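Local structure of putative acyl-CoA dehydrogenase (Burkholderia xenovorans, 5JSC) at residues I37-R42 / T97-H101; C92-E96 / L317-A321; A157-S161 / D172-T176; P212-E218 / R230-A236. The protein is a putative flavoprotein of the acyl-CoA dehydrogenase family, a four-chain assembly that carries flavin-adenine dinucleotide. One frame throughout, in Å; residues are numbered along the deposited sequence.

Interaction 1 (I37-R42 / T97-H101); sequences IEAWCR and TLAKH
His101 donates from NE2 to Glu38 OE1 at 2.7 Å, a His-carboxylate hydrogen bond with an N-H...O angle of 159°. The acceptor lies close to the imidazole plane, whereas the nitrogen reaches OE1 on its syn side but somewhat out of the carboxylate plane; the two planes are 39° apart. Cys41 comes over one face of the same ring: its CB sits 3.6 Å from the His101 ring centroid, almost on the ring normal, a CH-pi contact. Next to it the Cys41 SG touches Leu98 CD2 at 3.7 Å, and that methyl also meets Trp40 CZ3 at 3.8 Å. The Ile37 and Thr97 side chains slide past each other in opposite directions, Ile37 CG2 lying 3.7 Å from Thr97 OG1, a hydroxyl that is itself hydrogen-bonded to the carbonyl of Leu93. These contacts join helices 28-44 and 88-101 of the all-helical N-terminal domain of the acyl-CoA dehydrogenase fold; the axes of the two short segments approach to 9.7 Å at a crossing angle of -26°. In the second shell, a bend at chi2 places the Glu38 carboxylate between the helices, with its OE2 in a salt bridge with Arg42 NE at 2.7 Å. A water donates to Glu38 OE1 and accepts from Lys100 NZ, linking charges that do not meet directly. Further out, Trp69 packs edge-to-face with Trp40, and Leu98 leans on helix 103-122.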
loop_
_atom_site.group_PDB
_atom_site.type_symbol
_atom_site.label_atom_id
_atom_site.label_comp_id
_atom_site.label_asym_id
_atom_site.label_seq_id
_atom_site.Cartn_x
_atom_site.Cartn_y
_atom_site.Cartn_z
ATOM N N ILE C 37 33.632 5.449 -13.069
ATOM C CA ILE C 37 32.664 6.540 -13.114
ATOM C C ILE C 37 32.454 7.120 -11.715
ATOM O O ILE C 37 32.256 8.330 -11.568
ATOM C CB ILE C 37 31.342 6.096 -13.785
ATOM C CG1 ILE C 37 30.396 7.290 -13.943
ATOM C CG2 ILE C 37 30.666 4.953 -13.035
ATOM C CD1 ILE C 37 30.923 8.369 -14.861
ATOM N N GLU C 38 32.545 6.293 -10.666
ATOM C CA GLU C 38 32.471 6.832 -9.307
ATOM C C GLU C 38 33.608 7.809 -9.034
ATOM O O GLU C 38 33.389 8.887 -8.459
ATOM C CB GLU C 38 32.480 5.703 -8.277
ATOM C CG GLU C 38 32.576 6.171 -6.815
ATOM C CD GLU C 38 31.408 7.045 -6.354
ATOM O OE1 GLU C 38 30.325 6.997 -6.972
ATOM O OE2 GLU C 38 31.576 7.775 -5.350
ATOM N N ALA C 39 34.834 7.450 -9.427
ATOM C CA ALA C 39 35.958 8.357 -9.237
ATOM C C ALA C 39 35.774 9.642 -10.036
ATOM O O ALA C 39 36.115 10.733 -9.559
ATOM C CB ALA C 39 37.266 7.666 -9.631
ATOM N N TRP C 40 35.246 9.533 -11.262
ATOM C CA TRP C 40 34.974 10.732 -12.045
ATOM C C TRP C 40 33.979 11.634 -11.322
ATOM O O TRP C 40 34.171 12.853 -11.244
ATOM C CB TRP C 40 34.462 10.356 -13.447
ATOM C CG TRP C 40 34.254 11.576 -14.333
ATOM C CD1 TRP C 40 35.159 12.122 -15.204
ATOM C CD2 TRP C 40 33.090 12.417 -14.392
ATOM N NE1 TRP C 40 34.626 13.241 -15.805
ATOM C CE2 TRP C 40 33.358 13.443 -15.323
ATOM C CE3 TRP C 40 31.848 12.397 -13.752
ATOM C CZ2 TRP C 40 32.432 14.440 -15.625
ATOM C CZ3 TRP C 40 30.926 13.391 -14.050
ATOM C CH2 TRP C 40 31.225 14.399 -14.980
ATOM N N CYS C 41 32.925 11.044 -10.757
ATOM C CA CYS C 41 31.936 11.827 -10.020
ATOM C C CYS C 41 32.548 12.527 -8.813
ATOM O O CYS C 41 32.260 13.703 -8.559
ATOM C CB CYS C 41 30.792 10.927 -9.569
ATOM S SG CYS C 41 29.723 10.403 -10.903
ATOM N N ARG C 42 33.374 11.814 -8.041
ATOM C CA ARG C 42 33.948 12.405 -6.835
ATOM C C ARG C 42 34.873 13.562 -7.163
ATOM O O ARG C 42 35.002 14.499 -6.369
ATOM C CB ARG C 42 34.695 11.344 -6.028
ATOM C CG ARG C 42 33.773 10.434 -5.245
ATOM C CD ARG C 42 34.512 9.287 -4.583
ATOM N NE ARG C 42 33.597 8.484 -3.778
ATOM C CZ ARG C 42 33.782 7.206 -3.459
ATOM N NH1 ARG C 42 32.876 6.574 -2.721
ATOM N NH2 ARG C 42 34.854 6.555 -3.886
ATOM N N THR C 97 25.287 5.603 -11.277
ATOM C CA THR C 97 26.309 6.308 -10.511
ATOM C C THR C 97 26.176 7.815 -10.667
ATOM O O THR C 97 26.270 8.557 -9.683
ATOM C CB THR C 97 27.696 5.847 -10.946
ATOM O OG1 THR C 97 27.753 4.421 -10.865
ATOM C CG2 THR C 97 28.788 6.449 -10.049
ATOM N N LEU C 98 25.950 8.291 -11.890
ATOM C CA LEU C 98 25.789 9.728 -12.087
ATOM C C LEU C 98 24.597 10.258 -11.302
ATOM O O LEU C 98 24.713 11.255 -10.581
ATOM C CB LEU C 98 25.640 10.045 -13.572
ATOM C CG LEU C 98 26.926 9.948 -14.394
ATOM C CD1 LEU C 98 26.580 9.936 -15.880
ATOM C CD2 LEU C 98 27.883 11.086 -14.064
ATOM N N ALA C 99 23.448 9.581 -11.405
ATOM C CA ALA C 99 22.253 10.038 -10.695
ATOM C C ALA C 99 22.472 10.054 -9.189
ATOM O O ALA C 99 21.953 10.934 -8.485
ATOM C CB ALA C 99 21.062 9.146 -11.042
ATOM N N LYS C 100 23.244 9.088 -8.674
ATOM C CA LYS C 100 23.537 9.039 -7.246
ATOM C C LYS C 100 24.269 10.292 -6.769
ATOM O O LYS C 100 24.219 10.615 -5.578
ATOM C CB LYS C 100 24.359 7.779 -6.943
ATOM C CG LYS C 100 24.611 7.517 -5.463
ATOM C CD LYS C 100 25.162 6.118 -5.228
ATOM C CE LYS C 100 26.510 5.925 -5.888
ATOM N NZ LYS C 100 27.053 4.554 -5.635
ATOM N N HIS C 101 24.937 11.009 -7.672
ATOM C CA HIS C 101 25.650 12.236 -7.342
ATOM C C HIS C 101 24.983 13.498 -7.862
ATOM O O HIS C 101 25.061 14.538 -7.193
ATOM C CB HIS C 101 27.075 12.192 -7.905
ATOM C CG HIS C 101 27.957 11.167 -7.267
ATOM N ND1 HIS C 101 28.832 11.478 -6.250
ATOM C CD2 HIS C 101 28.124 9.847 -7.519
ATOM C CE1 HIS C 101 29.495 10.390 -5.895
ATOM N NE2 HIS C 101 29.081 9.386 -6.646
HETATM O O HOH W 1 29.394 4.501 -6.799
#

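Interaction 2 (C92-E96 / L317-A321); sequences CLLRE and LVYRA. With EDO (1,2-ethanediol), chain O.
Tyr319 reaches across from segment 317-321 of helix 298-325 to touch three residues of segment 92-96. With CG set anti to the carbonyl carbon (chi1 -69°), CB directs the ring across the gap to helix 88-101, and Val318 CG1 of its own helix lies over one ring face. CE1 meets Cys92 CB at 3.5 Å, while CE2 on the other flank approaches Glu96 OE1 and O1 of a bound 1,2-ethanediol. At the tip, OH comes 3.5 Å from Leu93 CD2 and donates a hydrogen bond of 2.7 Å to Glu96 OE1, meeting that oxygen nearly along its C-O axis. The ethanediol uses both carboxylate oxygens, O1 donating to OE1 at 2.8 Å and O2 to OE2 at 2.9 Å. Arg274 of helix 250-286 forms a salt bridge with OE2 and also binds the ethanediol; its guanidinium would be expected to stabilise the buried negative charge. Cys92 SG meets Val318 CG1 at 4.1 Å. The axes of the two short segments come within 11.7 Å, their N-to-C directions 152° apart, a wide antiparallel pairing bridged by a long side chain, which docks the N-terminal helical domain onto the C-terminal one of the acyl-CoA dehydrogenase fold.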
loop_
_atom_site.group_PDB
_atom_site.type_symbol
_atom_site.label_atom_id
_atom_site.label_comp_id
_atom_site.label_asym_id
_atom_site.label_seq_id
_atom_site.Cartn_x
_atom_site.Cartn_y
_atom_site.Cartn_z
ATOM N N CYS C 92 23.613 1.468 -17.811
ATOM C CA CYS C 92 22.881 1.511 -16.550
ATOM C C CYS C 92 23.793 1.871 -15.379
ATOM O O CYS C 92 23.423 2.694 -14.531
ATOM C CB CYS C 92 22.184 0.172 -16.312
ATOM S SG CYS C 92 20.727 -0.040 -17.359
ATOM N N LEU C 93 24.984 1.269 -15.304
ATOM C CA LEU C 93 25.900 1.625 -14.223
ATOM C C LEU C 93 26.303 3.093 -14.301
ATOM O O LEU C 93 26.485 3.752 -13.265
ATOM C CB LEU C 93 27.139 0.723 -14.262
ATOM C CG LEU C 93 26.926 -0.715 -13.778
ATOM C CD1 LEU C 93 28.135 -1.589 -14.152
ATOM C CD2 LEU C 93 26.697 -0.741 -12.282
ATOM N N LEU C 94 26.473 3.622 -15.517
ATOM C CA LEU C 94 26.816 5.036 -15.664
ATOM C C LEU C 94 25.689 5.930 -15.159
ATOM O O LEU C 94 25.920 6.843 -14.359
ATOM C CB LEU C 94 27.151 5.354 -17.121
ATOM C CG LEU C 94 28.432 4.691 -17.646
ATOM C CD1 LEU C 94 28.562 4.934 -19.136
ATOM C CD2 LEU C 94 29.666 5.218 -16.903
ATOM N N ARG C 95 24.454 5.685 -15.616
ATOM C CA ARG C 95 23.342 6.510 -15.144
ATOM C C ARG C 95 23.110 6.332 -13.649
ATOM O O ARG C 95 22.852 7.311 -12.932
ATOM C CB ARG C 95 22.063 6.183 -15.916
ATOM C CG ARG C 95 22.021 6.758 -17.315
ATOM C CD ARG C 95 20.569 6.861 -17.803
ATOM N NE ARG C 95 19.837 7.953 -17.149
ATOM C CZ ARG C 95 18.614 8.345 -17.495
ATOM N NH1 ARG C 95 17.970 7.732 -18.487
ATOM N NH2 ARG C 95 18.036 9.362 -16.859
ATOM N N GLU C 96 23.181 5.093 -13.158
ATOM C CA GLU C 96 22.998 4.869 -11.724
ATOM C C GLU C 96 24.003 5.676 -10.909
ATOM O O GLU C 96 23.631 6.378 -9.959
ATOM C CB GLU C 96 23.116 3.381 -11.393
ATOM C CG GLU C 96 22.894 3.125 -9.925
ATOM C CD GLU C 96 23.245 1.725 -9.485
ATOM O OE1 GLU C 96 23.182 0.784 -10.298
ATOM O OE2 GLU C 96 23.578 1.558 -8.291
ATOM N N LEU C 317 15.988 -6.018 -10.706
ATOM C CA LEU C 317 15.199 -5.871 -11.931
ATOM C C LEU C 317 15.947 -5.084 -13.004
ATOM O O LEU C 317 15.871 -5.431 -14.193
ATOM C CB LEU C 317 13.864 -5.204 -11.620
ATOM C CG LEU C 317 12.873 -6.057 -10.836
ATOM C CD1 LEU C 317 11.761 -5.152 -10.314
ATOM C CD2 LEU C 317 12.286 -7.143 -11.712
ATOM N N VAL C 318 16.654 -4.015 -12.614
ATOM C CA VAL C 318 17.431 -3.232 -13.575
ATOM C C VAL C 318 18.453 -4.114 -14.270
ATOM O O VAL C 318 18.529 -4.158 -15.506
ATOM C CB VAL C 318 18.127 -2.047 -12.878
ATOM C CG1 VAL C 318 19.170 -1.414 -13.807
ATOM C CG2 VAL C 318 17.107 -1.015 -12.435
ATOM N N TYR C 319 19.260 -4.828 -13.488
ATOM C CA TYR C 319 20.378 -5.536 -14.093
ATOM C C TYR C 319 19.980 -6.898 -14.641
ATOM O O TYR C 319 20.665 -7.398 -15.535
ATOM C CB TYR C 319 21.548 -5.577 -13.096
ATOM C CG TYR C 319 22.055 -4.154 -12.967
ATOM C CD1 TYR C 319 22.764 -3.560 -14.011
ATOM C CD2 TYR C 319 21.748 -3.365 -11.856
ATOM C CE1 TYR C 319 23.185 -2.237 -13.940
ATOM C CE2 TYR C 319 22.162 -2.040 -11.782
ATOM C CZ TYR C 319 22.882 -1.478 -12.830
ATOM O OH TYR C 319 23.295 -0.167 -12.788
ATOM N N ARG C 320 18.845 -7.466 -14.217
ATOM C CA ARG C 320 18.280 -8.583 -14.970
ATOM C C ARG C 320 17.930 -8.139 -16.381
ATOM O O ARG C 320 18.289 -8.802 -17.358
ATOM C CB ARG C 320 17.042 -9.150 -14.258
ATOM C CG ARG C 320 16.405 -10.373 -14.943
ATOM C CD ARG C 320 15.427 -10.009 -16.075
ATOM N NE ARG C 320 14.263 -9.269 -15.583
ATOM C CZ ARG C 320 13.123 -9.842 -15.207
ATOM N NH1 ARG C 320 12.974 -11.157 -15.279
ATOM N NH2 ARG C 320 12.122 -9.095 -14.757
ATOM N N ALA C 321 17.226 -7.011 -16.505
ATOM C CA ALA C 321 16.855 -6.520 -17.829
ATOM C C ALA C 321 18.083 -6.154 -18.653
ATOM O O ALA C 321 18.151 -6.469 -19.850
ATOM C CB ALA C 321 15.918 -5.315 -17.710
HETATM C C1 EDO O . 24.080 -2.307 -8.832
HETATM O O1 EDO O . 23.051 -1.363 -8.543
HETATM C C2 EDO O . 25.411 -1.587 -8.993
HETATM O O2 EDO O . 25.545 -0.586 -7.982
#

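Interaction 3 (A157-S161 / D172-T176); sequences AMTLS and DGDKT
Ser161 and Asp172 form an antiparallel hydrogen-bonded pair: Ser161 N reaches Asp172 O at 3.0 Å with an N-H...O angle of 170°, and Asp172 N returns to Ser161 O at 3.1 Å. A water bonded to Ser161 OG at 2.8 Å also lies within bonding distance of Asp172 OD2, and the other carboxylate oxygen, OD1, accepts from Gly235 N. Two more waters tie the loop to the strand, one joining Thr159 OG1 to Asp174 N, the other donating to Thr159 O and, weakly, to Asp172 O. Beside these bonds Leu160 packs with both methyls: CD1 lies 3.2 Å from Asp172 O and 3.4 Å from Gly173 N, and CD2 touches Lys175 CE at 3.6 Å. Gly173 has phi 135°, psi -162°, where a side chain would press on the preceding carbonyl oxygen. Bent at chi2, Lys175 crosses Leu160 at about a right angle and brings NZ to 3.7 Å from Met158 SD; NZ also forms a salt bridge with Glu148 and hydrogen bonds to the carbonyls of Leu146 and Phe190. The strand corner at Gly173 marks where the 161-165/168-179 hairpin gives way to pairing with strand 228-233, in the beta-sheet middle domain characteristic of acyl-CoA dehydrogenases.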
loop_
_atom_site.group_PDB
_atom_site.type_symbol
_atom_site.label_atom_id
_atom_site.label_comp_id
_atom_site.label_asym_id
_atom_site.label_seq_id
_atom_site.Cartn_x
_atom_site.Cartn_y
_atom_site.Cartn_z
ATOM N N ALA C 157 -0.796 8.295 -32.490
ATOM C CA ALA C 157 -1.689 9.318 -33.013
ATOM C C ALA C 157 -1.027 10.690 -33.124
ATOM O O ALA C 157 -1.734 11.702 -33.181
ATOM C CB ALA C 157 -2.944 9.408 -32.143
ATOM N N MET C 158 0.305 10.751 -33.160
ATOM C CA MET C 158 0.984 12.036 -33.291
ATOM C C MET C 158 0.514 12.763 -34.547
ATOM O O MET C 158 0.090 12.140 -35.527
ATOM C CB MET C 158 2.501 11.837 -33.336
ATOM C CG MET C 158 2.992 11.196 -34.627
ATOM S SD MET C 158 4.793 11.123 -34.706
ATOM C CE MET C 158 5.106 9.931 -33.410
ATOM N N THR C 159 0.594 14.099 -34.519
ATOM C CA THR C 159 0.091 14.908 -35.624
ATOM C C THR C 159 1.124 15.800 -36.297
ATOM O O THR C 159 0.780 16.457 -37.288
ATOM C CB THR C 159 -1.084 15.787 -35.168
ATOM O OG1 THR C 159 -0.642 16.720 -34.174
ATOM C CG2 THR C 159 -2.194 14.929 -34.605
ATOM N N LEU C 160 2.368 15.855 -35.813
ATOM C CA LEU C 160 3.388 16.564 -36.582
ATOM C C LEU C 160 3.469 15.943 -37.969
ATOM O O LEU C 160 3.637 14.728 -38.101
ATOM C CB LEU C 160 4.749 16.504 -35.884
ATOM C CG LEU C 160 5.883 17.126 -36.708
ATOM C CD1 LEU C 160 5.821 18.619 -36.620
ATOM C CD2 LEU C 160 7.243 16.645 -36.247
ATOM N N SER C 161 3.289 16.757 -39.001
ATOM C CA SER C 161 3.208 16.244 -40.361
ATOM C C SER C 161 4.530 16.409 -41.104
ATOM O O SER C 161 5.274 17.370 -40.896
ATOM C CB SER C 161 2.092 16.942 -41.144
ATOM O OG SER C 161 2.307 18.340 -41.204
ATOM N N ASP C 172 5.556 20.357 -40.296
ATOM C CA ASP C 172 4.667 21.348 -39.702
ATOM C C ASP C 172 4.022 20.791 -38.442
ATOM O O ASP C 172 3.402 19.723 -38.481
ATOM C CB ASP C 172 3.568 21.762 -40.683
ATOM C CG ASP C 172 4.098 22.581 -41.829
ATOM O OD1 ASP C 172 4.321 23.796 -41.632
ATOM O OD2 ASP C 172 4.293 22.010 -42.923
ATOM N N GLY C 173 4.142 21.527 -37.345
ATOM C CA GLY C 173 3.502 21.180 -36.093
ATOM C C GLY C 173 4.473 21.349 -34.943
ATOM O O GLY C 173 5.506 22.005 -35.077
ATOM N N ASP C 174 4.149 20.733 -33.809
ATOM C CA ASP C 174 4.883 20.977 -32.574
ATOM C C ASP C 174 5.312 19.677 -31.916
ATOM O O ASP C 174 4.590 18.678 -31.956
ATOM C CB ASP C 174 4.044 21.791 -31.571
ATOM C CG ASP C 174 4.025 23.284 -31.891
ATOM O OD1 ASP C 174 3.934 23.646 -33.072
ATOM O OD2 ASP C 174 4.109 24.099 -30.956
ATOM N N LYS C 175 6.494 19.703 -31.303
ATOM C CA LYS C 175 6.926 18.707 -30.332
ATOM C C LYS C 175 7.130 19.437 -29.017
ATOM O O LYS C 175 7.433 20.630 -29.013
ATOM C CB LYS C 175 8.239 18.016 -30.751
ATOM C CG LYS C 175 8.142 17.198 -32.033
ATOM C CD LYS C 175 7.128 16.075 -31.886
ATOM C CE LYS C 175 7.288 15.069 -33.003
ATOM N NZ LYS C 175 6.239 13.995 -32.967
ATOM N N THR C 176 6.960 18.748 -27.892
ATOM C CA THR C 176 7.190 19.452 -26.639
ATOM C C THR C 176 7.706 18.496 -25.567
ATOM O O THR C 176 7.784 17.277 -25.762
ATOM C CB THR C 176 5.927 20.210 -26.186
ATOM O OG1 THR C 176 6.311 21.209 -25.237
ATOM C CG2 THR C 176 4.882 19.265 -25.560
HETATM O O HOH W 2 1.928 18.519 -33.430
HETATM O O HOH W 3 0.335 19.273 -37.083
HETATM O O HOH W 4 3.908 19.416 -43.269
#

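Interaction 4 (P212-E218 / R230-A236); sequences PGLEIAE and RLHFAGA
Arg230 pairs through its backbone with two residues at once, its N donating to Glu218 O at 2.9 Å and its O accepting from Ala217 N, also at 2.9 Å. Because Ala217 and Glu218 both face this one residue, the pairing is a classic beta bulge, and the angle at the Ala217 hydrogen falls to 141°. The extended Arg230 side chain leads away from the strand pair to a salt bridge between NE and Asp174; Glu218 OE1 comes nearest to the aliphatic Arg230 CD, at 4.0 Å. At Leu231, a non-hydrogen-bonded partner of Ile216, CD2 touches Ile216 CD1 at 3.6 Å, the two side chains running side by side. His232 and Glu215 then exchange backbone hydrogen bonds, Glu215 N to His232 O at 2.8 Å and His232 N to Glu215 O at 2.9 Å. This ladder builds the hairpin of strands 214-219 and 228-233 in the beta-sheet middle domain, and strand 228-233 pairs on its other edge with strand 168-179. With CG anti to the backbone N (chi1 178°), the His232 imidazole lies alongside Glu215 and presents its CD2 edge to OE2, while ND1 is engaged by Asp174. On the face of Leu231, Phe233 receives Leu214 CD1 over its ring, 3.8 Å from the centroid and offset toward the rim. Ala234 N donates to Gly213 O at 2.8 Å in an almost straight bond. Beyond the corner at Ala234 and Gly235, Ala236 CA makes a CA-H...O contact with Pro212 O, and its CB packs against the Gly213 backbone.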
loop_
_atom_site.group_PDB
_atom_site.type_symbol
_atom_site.label_atom_id
_atom_site.label_comp_id
_atom_site.label_asym_id
_atom_site.label_seq_id
_atom_site.Cartn_x
_atom_site.Cartn_y
_atom_site.Cartn_z
ATOM N N PRO C 212 16.211 25.970 -41.055
ATOM C CA PRO C 212 15.244 27.072 -41.088
ATOM C C PRO C 212 13.833 26.539 -40.896
ATOM O O PRO C 212 13.474 25.486 -41.424
ATOM C CB PRO C 212 15.444 27.679 -42.481
ATOM C CG PRO C 212 16.840 27.318 -42.838
ATOM C CD PRO C 212 17.042 25.937 -42.270
ATOM N N GLY C 213 13.041 27.260 -40.107
ATOM C CA GLY C 213 11.706 26.818 -39.788
ATOM C C GLY C 213 11.591 25.982 -38.532
ATOM O O GLY C 213 10.468 25.743 -38.070
ATOM N N LEU C 214 12.706 25.503 -37.979
ATOM C CA LEU C 214 12.716 24.878 -36.660
ATOM C C LEU C 214 12.856 25.981 -35.621
ATOM O O LEU C 214 13.912 26.616 -35.514
ATOM C CB LEU C 214 13.844 23.856 -36.547
ATOM C CG LEU C 214 14.036 23.226 -35.161
ATOM C CD1 LEU C 214 12.747 22.600 -34.658
ATOM C CD2 LEU C 214 15.161 22.188 -35.178
ATOM N N GLU C 215 11.791 26.228 -34.867
ATOM C CA GLU C 215 11.741 27.343 -33.934
ATOM C C GLU C 215 11.679 26.818 -32.510
ATOM O O GLU C 215 10.982 25.838 -32.225
ATOM C CB GLU C 215 10.533 28.246 -34.225
ATOM C CG GLU C 215 10.478 28.719 -35.675
ATOM C CD GLU C 215 9.229 29.515 -36.014
ATOM O OE1 GLU C 215 9.181 30.096 -37.119
ATOM O OE2 GLU C 215 8.296 29.557 -35.189
ATOM N N ILE C 216 12.440 27.449 -31.620
ATOM C CA ILE C 216 12.330 27.164 -30.192
ATOM C C ILE C 216 11.192 28.038 -29.672
ATOM O O ILE C 216 11.370 29.231 -29.417
ATOM C CB ILE C 216 13.639 27.425 -29.447
ATOM C CG1 ILE C 216 14.811 26.739 -30.169
ATOM C CG2 ILE C 216 13.527 26.938 -28.021
ATOM C CD1 ILE C 216 14.675 25.220 -30.303
ATOM N N ALA C 217 10.002 27.449 -29.563
ATOM C CA ALA C 217 8.810 28.239 -29.275
ATOM C C ALA C 217 8.757 28.673 -27.821
ATOM O O ALA C 217 8.208 29.738 -27.509
ATOM C CB ALA C 217 7.557 27.441 -29.635
ATOM N N GLU C 218 9.322 27.872 -26.924
ATOM C CA GLU C 218 9.174 28.094 -25.497
ATOM C C GLU C 218 10.224 27.266 -24.784
ATOM O O GLU C 218 10.451 26.113 -25.154
ATOM C CB GLU C 218 7.761 27.691 -25.038
ATOM C CG GLU C 218 7.485 27.788 -23.561
ATOM C CD GLU C 218 6.149 27.164 -23.192
ATOM O OE1 GLU C 218 5.415 26.742 -24.113
ATOM O OE2 GLU C 218 5.834 27.094 -21.987
ATOM N N ARG C 230 9.649 23.501 -26.102
ATOM C CA ARG C 230 8.645 23.229 -27.118
ATOM C C ARG C 230 9.225 23.651 -28.459
ATOM O O ARG C 230 9.723 24.771 -28.598
ATOM C CB ARG C 230 7.347 23.987 -26.827
ATOM C CG ARG C 230 6.211 23.725 -27.810
ATOM C CD ARG C 230 4.897 24.270 -27.236
ATOM N NE ARG C 230 3.788 24.195 -28.178
ATOM C CZ ARG C 230 2.500 24.182 -27.830
ATOM N NH1 ARG C 230 2.143 24.223 -26.548
ATOM N NH2 ARG C 230 1.559 24.119 -28.769
ATOM N N LEU C 231 9.194 22.742 -29.427
ATOM C CA LEU C 231 9.692 23.000 -30.769
ATOM C C LEU C 231 8.512 23.239 -31.690
ATOM O O LEU C 231 7.587 22.428 -31.728
ATOM C CB LEU C 231 10.498 21.814 -31.290
ATOM C CG LEU C 231 11.594 21.250 -30.400
ATOM C CD1 LEU C 231 12.242 20.082 -31.110
ATOM C CD2 LEU C 231 12.604 22.329 -30.073
ATOM N N HIS C 232 8.550 24.330 -32.442
ATOM C CA HIS C 232 7.547 24.583 -33.463
ATOM C C HIS C 232 8.190 24.450 -34.835
ATOM O O HIS C 232 9.213 25.083 -35.111
ATOM C CB HIS C 232 6.922 25.971 -33.312
ATOM C CG HIS C 232 5.913 26.280 -34.375
ATOM N ND1 HIS C 232 4.714 25.608 -34.475
ATOM C CD2 HIS C 232 5.937 27.164 -35.400
ATOM C CE1 HIS C 232 4.034 26.077 -35.508
ATOM N NE2 HIS C 232 4.755 27.022 -36.085
ATOM N N PHE C 233 7.596 23.622 -35.685
ATOM C CA PHE C 233 8.083 23.399 -37.039
ATOM C C PHE C 233 7.195 24.195 -37.979
ATOM O O PHE C 233 6.010 23.881 -38.138
ATOM C CB PHE C 233 8.063 21.913 -37.387
ATOM C CG PHE C 233 9.029 21.087 -36.579
ATOM C CD1 PHE C 233 8.752 20.759 -35.261
ATOM C CD2 PHE C 233 10.210 20.633 -37.145
ATOM C CE1 PHE C 233 9.635 19.994 -34.519
ATOM C CE2 PHE C 233 11.106 19.872 -36.411
ATOM C CZ PHE C 233 10.816 19.547 -35.097
ATOM N N ALA C 234 7.764 25.225 -38.595
ATOM C CA ALA C 234 7.041 26.129 -39.484
ATOM C C ALA C 234 7.559 25.905 -40.900
ATOM O O ALA C 234 8.406 26.646 -41.400
ATOM C CB ALA C 234 7.215 27.586 -39.032
ATOM N N GLY C 235 7.045 24.865 -41.552
ATOM C CA GLY C 235 7.505 24.567 -42.897
ATOM C C GLY C 235 8.967 24.186 -42.958
ATOM O O GLY C 235 9.648 24.498 -43.943
ATOM N N ALA C 236 9.473 23.526 -41.920
ATOM C CA ALA C 236 10.885 23.184 -41.861
ATOM C C ALA C 236 11.202 22.094 -42.874
ATOM O O ALA C 236 10.557 21.043 -42.896
ATOM C CB ALA C 236 11.253 22.730 -40.450
#

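Overall arrangement
Interactions 1 and 2 share helix 88-101 and touch where Ile37 packs on Leu94, yet interaction 2 is fully buried and interaction 1 only partly. In both helix pairings a glutamate accepts a hydrogen bond, from the histidine imidazole in one and the tyrosine hydroxyl in the other. Interactions 3 and 4 lie about 32 to 37 Å from them, centre to centre, in the middle domain, and rely mainly on backbone hydrogen bonds, with water bridges in interaction 3 and a bulge in interaction 4. Their centres are 11 Å apart, and neighbouring strands 168-179 and 228-233 join them; both are partly buried. Along the chain, 157-161/172-176 and 212-218/230-236 fall between the two segments of interaction 2.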